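Local coordinates for glucose-binding protein (Thermus thermophilus HB27, PDB 2B3F) that binds galactose and glucose and probably delivers sugar to a binding-protein-dependent transport system, at residues 143-148 / 212-217; 174-179 / 205-210; 255-260 / 325-330. All blocks are in the same frame, centred on the assembly; numbering follows the deposited sequence.

Interaction 1 of 3, residues 143-148 / 212-217; sequences DKFLAT and LDCANK. Unlike the reference sequence in segment 143-148: Lys-144 (reference Glu).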
loop_
_atom_site.group_PDB
_atom_site.type_symbol
_atom_site.label_atom_id
_atom_site.label_comp_id
_atom_site.label_asym_id
_atom_site.label_seq_id
_atom_site.Cartn_x
_atom_site.Cartn_y
_atom_site.Cartn_z
ATOM N N ASP A 143 -20.527 -5.121 -11.042
ATOM C CA ASP A 143 -21.907 -5.619 -11.204
ATOM C C ASP A 143 -22.007 -7.092 -10.846
ATOM O O ASP A 143 -22.902 -7.491 -10.102
ATOM C CB ASP A 143 -22.440 -5.365 -12.622
ATOM C CG ASP A 143 -22.865 -3.920 -12.835
ATOM O OD1 ASP A 143 -23.106 -3.200 -11.851
ATOM O OD2 ASP A 143 -22.939 -3.476 -13.991
ATOM N N LYS A 144 -21.077 -7.900 -11.345
ATOM C CA LYS A 144 -21.048 -9.321 -10.990
ATOM C C LYS A 144 -20.715 -9.566 -9.503
ATOM O O LYS A 144 -21.217 -10.498 -8.886
ATOM C CB LYS A 144 -20.084 -10.091 -11.903
ATOM C CG LYS A 144 -20.472 -10.045 -13.391
ATOM C CD LYS A 144 -19.412 -10.705 -14.287
ATOM C CE LYS A 144 -19.770 -10.578 -15.767
ATOM N NZ LYS A 144 -19.559 -11.857 -16.522
ATOM N N PHE A 145 -19.864 -8.722 -8.930
ATOM C CA PHE A 145 -19.586 -8.772 -7.495
ATOM C C PHE A 145 -20.865 -8.571 -6.681
ATOM O O PHE A 145 -21.149 -9.315 -5.749
ATOM C CB PHE A 145 -18.531 -7.701 -7.123
ATOM C CG PHE A 145 -18.262 -7.595 -5.652
ATOM C CD1 PHE A 145 -17.260 -8.348 -5.054
ATOM C CD2 PHE A 145 -18.996 -6.723 -4.867
ATOM C CE1 PHE A 145 -17.017 -8.248 -3.691
ATOM C CE2 PHE A 145 -18.770 -6.621 -3.507
ATOM C CZ PHE A 145 -17.781 -7.390 -2.915
ATOM N N LEU A 146 -21.618 -7.541 -7.018
ATOM C CA LEU A 146 -22.826 -7.221 -6.272
ATOM C C LEU A 146 -23.879 -8.324 -6.406
ATOM O O LEU A 146 -24.532 -8.663 -5.435
ATOM C CB LEU A 146 -23.395 -5.884 -6.736
ATOM C CG LEU A 146 -22.540 -4.657 -6.389
ATOM C CD1 LEU A 146 -23.061 -3.453 -7.141
ATOM C CD2 LEU A 146 -22.511 -4.406 -4.897
ATOM N N ALA A 147 -24.017 -8.878 -7.608
ATOM C CA ALA A 147 -24.936 -10.014 -7.849
ATOM C C ALA A 147 -24.536 -11.278 -7.090
ATOM O O ALA A 147 -25.375 -11.946 -6.477
ATOM C CB ALA A 147 -25.043 -10.299 -9.354
ATOM N N THR A 148 -23.246 -11.609 -7.114
ATOM C CA THR A 148 -22.745 -12.753 -6.354
ATOM C C THR A 148 -22.942 -12.574 -4.848
ATOM O O THR A 148 -23.322 -13.504 -4.148
ATOM C CB THR A 148 -21.254 -13.041 -6.688
ATOM O OG1 THR A 148 -21.151 -13.466 -8.056
ATOM C CG2 THR A 148 -20.677 -14.117 -5.773
ATOM N N LEU A 212 -20.292 -1.356 -0.154
ATOM C CA LEU A 212 -20.251 -1.226 1.310
ATOM C C LEU A 212 -21.412 -1.995 1.971
ATOM O O LEU A 212 -21.274 -2.537 3.074
ATOM C CB LEU A 212 -20.347 0.262 1.678
ATOM C CG LEU A 212 -19.470 0.895 2.737
ATOM C CD1 LEU A 212 -18.005 0.459 2.635
ATOM C CD2 LEU A 212 -19.628 2.413 2.656
ATOM N N ASP A 213 -22.557 -2.028 1.286
ATOM C CA ASP A 213 -23.723 -2.763 1.809
ATOM C C ASP A 213 -23.528 -4.281 1.824
ATOM O O ASP A 213 -24.385 -4.987 2.356
ATOM C CB ASP A 213 -25.013 -2.403 1.045
ATOM C CG ASP A 213 -25.605 -1.074 1.472
ATOM O OD1 ASP A 213 -25.175 -0.509 2.507
ATOM O OD2 ASP A 213 -26.527 -0.578 0.762
ATOM N N CYS A 214 -22.415 -4.786 1.275
ATOM C CA CYS A 214 -22.061 -6.211 1.361
ATOM C C CYS A 214 -21.100 -6.557 2.502
ATOM O O CYS A 214 -20.742 -7.733 2.685
ATOM C CB CYS A 214 -21.433 -6.661 0.049
ATOM S SG CYS A 214 -22.457 -6.318 -1.405
ATOM N N ALA A 215 -20.682 -5.534 3.246
ATOM C CA ALA A 215 -19.611 -5.640 4.224
ATOM C C ALA A 215 -20.116 -5.937 5.629
ATOM O O ALA A 215 -21.284 -5.673 5.958
ATOM C CB ALA A 215 -18.774 -4.346 4.235
ATOM N N ASN A 216 -19.229 -6.461 6.463
ATOM C CA ASN A 216 -19.548 -6.675 7.874
ATOM C C ASN A 216 -19.772 -5.325 8.583
ATOM O O ASN A 216 -19.031 -4.359 8.385
ATOM C CB ASN A 216 -18.452 -7.493 8.589
ATOM C CG ASN A 216 -17.051 -6.992 8.272
ATOM O OD1 ASN A 216 -16.631 -7.070 7.112
ATOM N ND2 ASN A 216 -16.326 -6.489 9.292
ATOM N N LYS A 217 -20.793 -5.267 9.435
ATOM C CA LYS A 217 -21.192 -4.016 10.052
ATOM C C LYS A 217 -20.255 -3.592 11.180
ATOM O O LYS A 217 -20.286 -2.430 11.610
ATOM C CB LYS A 217 -22.639 -4.134 10.576
ATOM C CG LYS A 217 -23.663 -4.486 9.493
ATOM C CD LYS A 217 -24.335 -3.252 8.924
ATOM C CE LYS A 217 -25.131 -3.538 7.641
ATOM N NZ LYS A 217 -25.892 -4.824 7.687
#
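The turn that ends helix 199-212 is packed against helix 142-154 through one sulfur atom, the SG of Cys-214, which faces Leu-146 and Phe-145. The contact illustrates how a small side chain can fill the space between a helix exit and a neighbouring helix. The pair of segments buries 101 Å² in total, and the closest backbone approach, between the CA atoms of Leu-146 and Cys-214, is 7.7 Å. The CB of Cys-214 points toward the helix, and SG comes to 4.0 Å from Leu-146 CD2. The same sulfur is 4.3 Å from Phe-145 CE2, so it rests near a methyl group and a ring carbon that belong to consecutive residues. With respect to the ring, the approach is a sulfur-aromatic contact of oblique kind: SG is 5.4 Å from the Phe-145 centroid, on a line 62° off the ring normal.

The helix supplies both partners by reaching outward with the ends of their side chains. Phe-145 has CG opposite its own backbone nitrogen (chi1 175°), which carries the ring forward to the sulfur. Cys-214 sits at the third position of a type I beta turn from Leu-212 to Ala-215, closed by Ala-215 N on Leu-212 O at 3.1 Å. In this lobe of the periplasmic binding protein fold the turn also leads to a sheet edge, since backbone hydrogen bonds join Cys-214 and Asn-216 to Leu-161 of strand 161-162. Leu-161 also touches the side chains of Phe-145 and Cys-214. Lys-153, a later residue of helix 142-154, adds a polar tie by donating from NZ to Asp-213 O, while Trp-142 meets the Phe-145 ring edge-to-face.

Interaction 2 of 3, residues 174-179 / 205-210; sequences ESVALA and WEVFGR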
loop_
_atom_site.group_PDB
_atom_site.type_symbol
_atom_site.label_atom_id
_atom_site.label_comp_id
_atom_site.label_asym_id
_atom_site.label_seq_id
_atom_site.Cartn_x
_atom_site.Cartn_y
_atom_site.Cartn_z
ATOM N N GLU A 174 -10.316 3.024 -3.411
ATOM C CA GLU A 174 -9.408 3.309 -4.551
ATOM C C GLU A 174 -9.519 2.228 -5.629
ATOM O O GLU A 174 -9.381 2.518 -6.815
ATOM C CB GLU A 174 -7.970 3.609 -4.135
ATOM C CG GLU A 174 -7.158 2.503 -3.511
ATOM C CD GLU A 174 -5.753 2.985 -3.121
ATOM O OE1 GLU A 174 -5.540 4.227 -3.031
ATOM O OE2 GLU A 174 -4.885 2.124 -2.881
ATOM N N SER A 175 -9.802 0.993 -5.232
ATOM C CA SER A 175 -10.099 -0.068 -6.222
ATOM C C SER A 175 -11.397 0.226 -6.981
ATOM O O SER A 175 -11.456 0.127 -8.209
ATOM C CB SER A 175 -10.187 -1.441 -5.588
ATOM O OG SER A 175 -8.919 -2.070 -5.515
ATOM N N VAL A 176 -12.446 0.577 -6.242
ATOM C CA VAL A 176 -13.717 0.932 -6.868
ATOM C C VAL A 176 -13.548 2.105 -7.834
ATOM O O VAL A 176 -14.016 2.037 -8.977
ATOM C CB VAL A 176 -14.818 1.232 -5.805
ATOM C CG1 VAL A 176 -16.078 1.802 -6.457
ATOM C CG2 VAL A 176 -15.140 -0.014 -4.995
ATOM N N ALA A 177 -12.886 3.176 -7.391
ATOM C CA ALA A 177 -12.645 4.347 -8.223
ATOM C C ALA A 177 -11.859 4.009 -9.499
ATOM O O ALA A 177 -12.182 4.500 -10.600
ATOM C CB ALA A 177 -11.919 5.421 -7.422
ATOM N N LEU A 178 -10.828 3.175 -9.364
ATOM C CA LEU A 178 -10.030 2.800 -10.527
ATOM C C LEU A 178 -10.906 2.070 -11.542
ATOM O O LEU A 178 -10.809 2.321 -12.749
ATOM C CB LEU A 178 -8.833 1.924 -10.125
ATOM C CG LEU A 178 -7.988 1.384 -11.299
ATOM C CD1 LEU A 178 -7.374 2.527 -12.115
ATOM C CD2 LEU A 178 -6.896 0.420 -10.802
ATOM N N ALA A 179 -11.744 1.164 -11.049
ATOM C CA ALA A 179 -12.649 0.390 -11.923
ATOM C C ALA A 179 -13.620 1.322 -12.644
ATOM O O ALA A 179 -13.836 1.179 -13.854
ATOM C CB ALA A 179 -13.423 -0.637 -11.123
ATOM N N TRP A 205 -18.378 6.859 -5.932
ATOM C CA TRP A 205 -19.005 6.778 -4.620
ATOM C C TRP A 205 -20.335 6.017 -4.649
ATOM O O TRP A 205 -20.666 5.331 -3.683
ATOM C CB TRP A 205 -19.207 8.173 -4.034
ATOM C CG TRP A 205 -17.930 8.917 -3.752
ATOM C CD1 TRP A 205 -17.344 9.878 -4.527
ATOM C CD2 TRP A 205 -17.116 8.800 -2.583
ATOM N NE1 TRP A 205 -16.204 10.343 -3.929
ATOM C CE2 TRP A 205 -16.035 9.705 -2.732
ATOM C CE3 TRP A 205 -17.185 8.020 -1.436
ATOM C CZ2 TRP A 205 -15.036 9.837 -1.776
ATOM C CZ3 TRP A 205 -16.187 8.142 -0.485
ATOM C CH2 TRP A 205 -15.122 9.051 -0.661
ATOM N N GLU A 206 -21.084 6.132 -5.749
ATOM C CA GLU A 206 -22.323 5.353 -5.932
ATOM C C GLU A 206 -22.039 3.863 -5.921
ATOM O O GLU A 206 -22.696 3.099 -5.196
ATOM C CB GLU A 206 -23.006 5.707 -7.264
ATOM C CG GLU A 206 -24.461 5.216 -7.455
ATOM C CD GLU A 206 -24.681 3.700 -7.781
ATOM O OE1 GLU A 206 -23.900 3.074 -8.562
ATOM O OE2 GLU A 206 -25.700 3.148 -7.262
ATOM N N VAL A 207 -21.069 3.443 -6.732
ATOM C CA VAL A 207 -20.724 2.038 -6.781
ATOM C C VAL A 207 -20.173 1.622 -5.411
ATOM O O VAL A 207 -20.540 0.597 -4.876
ATOM C CB VAL A 207 -19.727 1.717 -7.909
ATOM C CG1 VAL A 207 -19.326 0.235 -7.863
ATOM C CG2 VAL A 207 -20.324 2.103 -9.277
ATOM N N PHE A 208 -19.302 2.446 -4.835
ATOM C CA PHE A 208 -18.710 2.157 -3.513
ATOM C C PHE A 208 -19.773 1.896 -2.427
ATOM O O PHE A 208 -19.673 0.943 -1.654
ATOM C CB PHE A 208 -17.787 3.316 -3.113
ATOM C CG PHE A 208 -17.123 3.141 -1.782
ATOM C CD1 PHE A 208 -16.208 2.126 -1.579
ATOM C CD2 PHE A 208 -17.381 4.017 -0.741
ATOM C CE1 PHE A 208 -15.592 1.968 -0.350
ATOM C CE2 PHE A 208 -16.766 3.868 0.483
ATOM C CZ PHE A 208 -15.870 2.838 0.685
ATOM N N GLY A 209 -20.798 2.737 -2.386
ATOM C CA GLY A 209 -21.886 2.553 -1.400
ATOM C C GLY A 209 -22.620 1.225 -1.518
ATOM O O GLY A 209 -22.976 0.600 -0.513
ATOM N N ARG A 210 -22.846 0.778 -2.745
ATOM C CA ARG A 210 -23.475 -0.517 -2.956
ATOM C C ARG A 210 -22.574 -1.624 -2.437
ATOM O O ARG A 210 -23.025 -2.563 -1.784
ATOM C CB ARG A 210 -23.778 -0.745 -4.426
ATOM C CG ARG A 210 -24.792 0.212 -5.003
ATOM C CD ARG A 210 -25.037 -0.181 -6.443
ATOM N NE ARG A 210 -26.126 0.545 -7.086
ATOM C CZ ARG A 210 -27.408 0.182 -7.027
ATOM N NH1 ARG A 210 -27.802 -0.905 -6.359
ATOM N NH2 ARG A 210 -28.308 0.912 -7.660
#
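Val-176 of helix 166-190 meets Val-207 and Phe-208 of helix 199-212, the next helix along the chain, in a buried helix-helix packing contact. It shows how a single branched residue can serve as the meeting point of two helices: the CA atoms of Val-176 and Phe-208 come within 6.1 Å, and Val-176 contributes more than half of the 130 Å² buried in all.

The apolar contacts divide between its two methyl groups. CG1, opposite the backbone nitrogen (chi1 171°), lies 3.9 Å from Val-207 CG1. The same methyl is 4.0 Å from Phe-208 CB. It also reaches the main chain, where Val-176 CG1 comes to 3.7 Å from Phe-208 N. CG2 turns to the aromatic residue and lies 4.2 Å from Phe-208 CD1, at the edge of the ring and near its plane. The side chains of Val-176 and Phe-208 cross at about a right angle. Beyond the pair, Trp-142 touches both valines, and Trp-173 meets the Phe-208 ring edge-to-face.

Polar groups on these helices are engaged away from the interface. Glu-174 is held by several bonds, OE2 with the hydroxyls of Ser-121 and Ser-345 and OE1 with Val-347 N, and its side chain touches His-348, which lines the galactose pocket. On the outer side of helix 199-212, one turn apart, Glu-206 and Arg-210 form a salt bridge: Arg-210 NE donates to the syn lone pair of Glu-206 OE2 over 2.6 Å, in a bent bond of 137° tilted from the guanidinium plane, while Glu-206 OE1 lies at the guanidinium edge, in its plane.

Interaction 3 of 3, residues 255-260 / 325-330; sequences LKPGTD and KYNAYG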
loop_
_atom_site.group_PDB
_atom_site.type_symbol
_atom_site.label_atom_id
_atom_site.label_comp_id
_atom_site.label_asym_id
_atom_site.label_seq_id
_atom_site.Cartn_x
_atom_site.Cartn_y
_atom_site.Cartn_z
ATOM N N LEU A 255 -0.682 -20.820 5.119
ATOM C CA LEU A 255 -1.570 -21.250 4.054
ATOM C C LEU A 255 -0.821 -21.357 2.727
ATOM O O LEU A 255 0.097 -20.585 2.466
ATOM C CB LEU A 255 -2.724 -20.275 3.887
ATOM C CG LEU A 255 -3.580 -19.990 5.119
ATOM C CD1 LEU A 255 -4.751 -19.102 4.727
ATOM C CD2 LEU A 255 -4.077 -21.277 5.725
ATOM N N LYS A 256 -1.249 -22.299 1.884
ATOM C CA LYS A 256 -0.593 -22.570 0.599
ATOM C C LYS A 256 -1.221 -21.720 -0.491
ATOM O O LYS A 256 -2.423 -21.819 -0.732
ATOM C CB LYS A 256 -0.714 -24.049 0.228
ATOM C CG LYS A 256 -0.172 -24.983 1.292
ATOM C CD LYS A 256 -0.299 -26.463 0.892
ATOM C CE LYS A 256 -0.036 -27.377 2.084
ATOM N NZ LYS A 256 -1.251 -27.476 2.972
ATOM N N PRO A 257 -0.411 -20.867 -1.151
ATOM C CA PRO A 257 -0.979 -20.021 -2.193
ATOM C C PRO A 257 -1.561 -20.826 -3.343
ATOM O O PRO A 257 -0.936 -21.793 -3.798
ATOM C CB PRO A 257 0.207 -19.176 -2.681
ATOM C CG PRO A 257 1.409 -19.733 -2.060
ATOM C CD PRO A 257 1.028 -20.619 -0.938
ATOM N N GLY A 258 -2.758 -20.444 -3.775
ATOM C CA GLY A 258 -3.397 -21.052 -4.937
ATOM C C GLY A 258 -4.430 -22.110 -4.595
ATOM O O GLY A 258 -5.436 -22.238 -5.292
ATOM N N THR A 259 -4.187 -22.860 -3.526
ATOM C CA THR A 259 -5.105 -23.890 -3.073
ATOM C C THR A 259 -5.833 -23.505 -1.787
ATOM O O THR A 259 -7.050 -23.603 -1.741
ATOM C CB THR A 259 -4.388 -25.253 -2.901
ATOM O OG1 THR A 259 -3.210 -25.105 -2.102
ATOM C CG2 THR A 259 -3.988 -25.801 -4.261
ATOM N N ASP A 260 -5.107 -23.072 -0.752
ATOM C CA ASP A 260 -5.754 -22.648 0.510
ATOM C C ASP A 260 -6.337 -21.232 0.414
ATOM O O ASP A 260 -7.214 -20.871 1.195
ATOM C CB ASP A 260 -4.789 -22.694 1.690
ATOM C CG ASP A 260 -4.366 -24.107 2.068
ATOM O OD1 ASP A 260 -5.137 -25.050 1.792
ATOM O OD2 ASP A 260 -3.276 -24.261 2.666
ATOM N N LYS A 325 12.813 -17.310 -5.829
ATOM C CA LYS A 325 12.778 -17.045 -4.391
ATOM C C LYS A 325 11.359 -16.739 -3.892
ATOM O O LYS A 325 11.157 -16.647 -2.690
ATOM C CB LYS A 325 13.697 -15.882 -4.036
ATOM C CG LYS A 325 15.166 -16.104 -4.373
ATOM C CD LYS A 325 15.709 -17.335 -3.680
ATOM C CE LYS A 325 17.205 -17.503 -3.946
ATOM N NZ LYS A 325 17.682 -18.855 -3.485
ATOM N N TYR A 326 10.402 -16.636 -4.818
ATOM C CA TYR A 326 9.021 -16.221 -4.524
ATOM C C TYR A 326 8.060 -17.383 -4.740
ATOM O O TYR A 326 8.267 -18.243 -5.609
ATOM C CB TYR A 326 8.622 -15.002 -5.398
ATOM C CG TYR A 326 9.441 -13.795 -5.041
ATOM C CD1 TYR A 326 8.938 -12.797 -4.208
ATOM C CD2 TYR A 326 10.766 -13.666 -5.486
ATOM C CE1 TYR A 326 9.721 -11.711 -3.833
ATOM C CE2 TYR A 326 11.552 -12.600 -5.116
ATOM C CZ TYR A 326 11.033 -11.604 -4.300
ATOM O OH TYR A 326 11.825 -10.558 -3.908
ATOM N N ASN A 327 7.011 -17.410 -3.923
ATOM C CA ASN A 327 5.957 -18.395 -4.032
ATOM C C ASN A 327 5.031 -18.068 -5.205
ATOM O O ASN A 327 5.281 -17.133 -5.971
ATOM C CB ASN A 327 5.205 -18.541 -2.676
ATOM C CG ASN A 327 4.358 -17.326 -2.323
ATOM O OD1 ASN A 327 3.981 -16.551 -3.189
ATOM N ND2 ASN A 327 4.057 -17.165 -1.034
ATOM N N ALA A 328 3.974 -18.852 -5.362
ATOM C CA ALA A 328 3.075 -18.704 -6.488
ATOM C C ALA A 328 2.416 -17.321 -6.542
ATOM O O ALA A 328 2.224 -16.779 -7.617
ATOM C CB ALA A 328 2.034 -19.790 -6.452
ATOM N N TYR A 329 2.085 -16.744 -5.379
ATOM C CA TYR A 329 1.597 -15.367 -5.378
ATOM C C TYR A 329 2.673 -14.374 -5.910
ATOM O O TYR A 329 2.414 -13.617 -6.850
ATOM C CB TYR A 329 1.018 -14.866 -4.013
ATOM C CG TYR A 329 0.610 -13.441 -4.263
ATOM C CD1 TYR A 329 -0.529 -13.163 -5.005
ATOM C CD2 TYR A 329 1.446 -12.370 -3.924
ATOM C CE1 TYR A 329 -0.862 -11.870 -5.358
ATOM C CE2 TYR A 329 1.117 -11.078 -4.277
ATOM C CZ TYR A 329 -0.040 -10.845 -5.009
ATOM O OH TYR A 329 -0.382 -9.588 -5.384
ATOM N N GLY A 330 3.854 -14.382 -5.299
ATOM C CA GLY A 330 4.931 -13.462 -5.675
ATOM C C GLY A 330 5.226 -13.547 -7.164
ATOM O O GLY A 330 5.403 -12.521 -7.829
#
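Pro-257 packs against Asn-327, the N-cap residue of helix 328-339. The Asn-327 side chain has CG between its backbone N and carbonyl carbon (chi1 70°), a setting that turns OD1 back over the first helical turn. There OD1 accepts a capping bond from Gly-330 N at 3.0 Å, nearly linear at 168°. The bond restrains the side chain. Pro-257 CG lies 3.8 Å from both Asn-327 CG and Asn-327 ND2. Besides CG, the proline's CB faces the helix start, 4.2 Å from Ala-328 CB and 4.1 Å from Tyr-329 N.

Within the loop that carries Pro-257, the Asp-260 carboxylate turns back on the main chain. Asp-260 OD2 accepts from Lys-256 N at 2.9 Å, meeting it on the anti side with the donor tilted out of the carboxylate plane, while the backbone of Asp-260 donates from N to Lys-256 O.

Tyr-329 swings its ring away from the loop, CG opposite the backbone N (chi1 179°). Its hydroxyl bonds Asp-243 OD2, and the ring meets Trp-263 of strand 262-265 edge-to-face. The contact thus joins the start of helix 328-339 to the loop between helix 244-252 and strand 262-265, with Thr-250 of helix 244-252 touching both Pro-257 and Asn-327.

From the N terminus, helix 142-154 comes first, and interaction 1 closes the loop from it to the turn after helix 199-212. Interaction 2 is nested inside that loop, bringing together helices 166-190 and 199-212 with 25 residues between its segments. The two touch, Leu-146 CD2 lying 3.7 Å from Arg-210 O, so three helices share one packed region. Interaction 3 follows in series and closes a separate loop, tying the connection after helix 244-252 to the start of helix 328-339; its centre is about 26 Å from that of interaction 1 and 28 Å from that of interaction 2. None of the three loops cross.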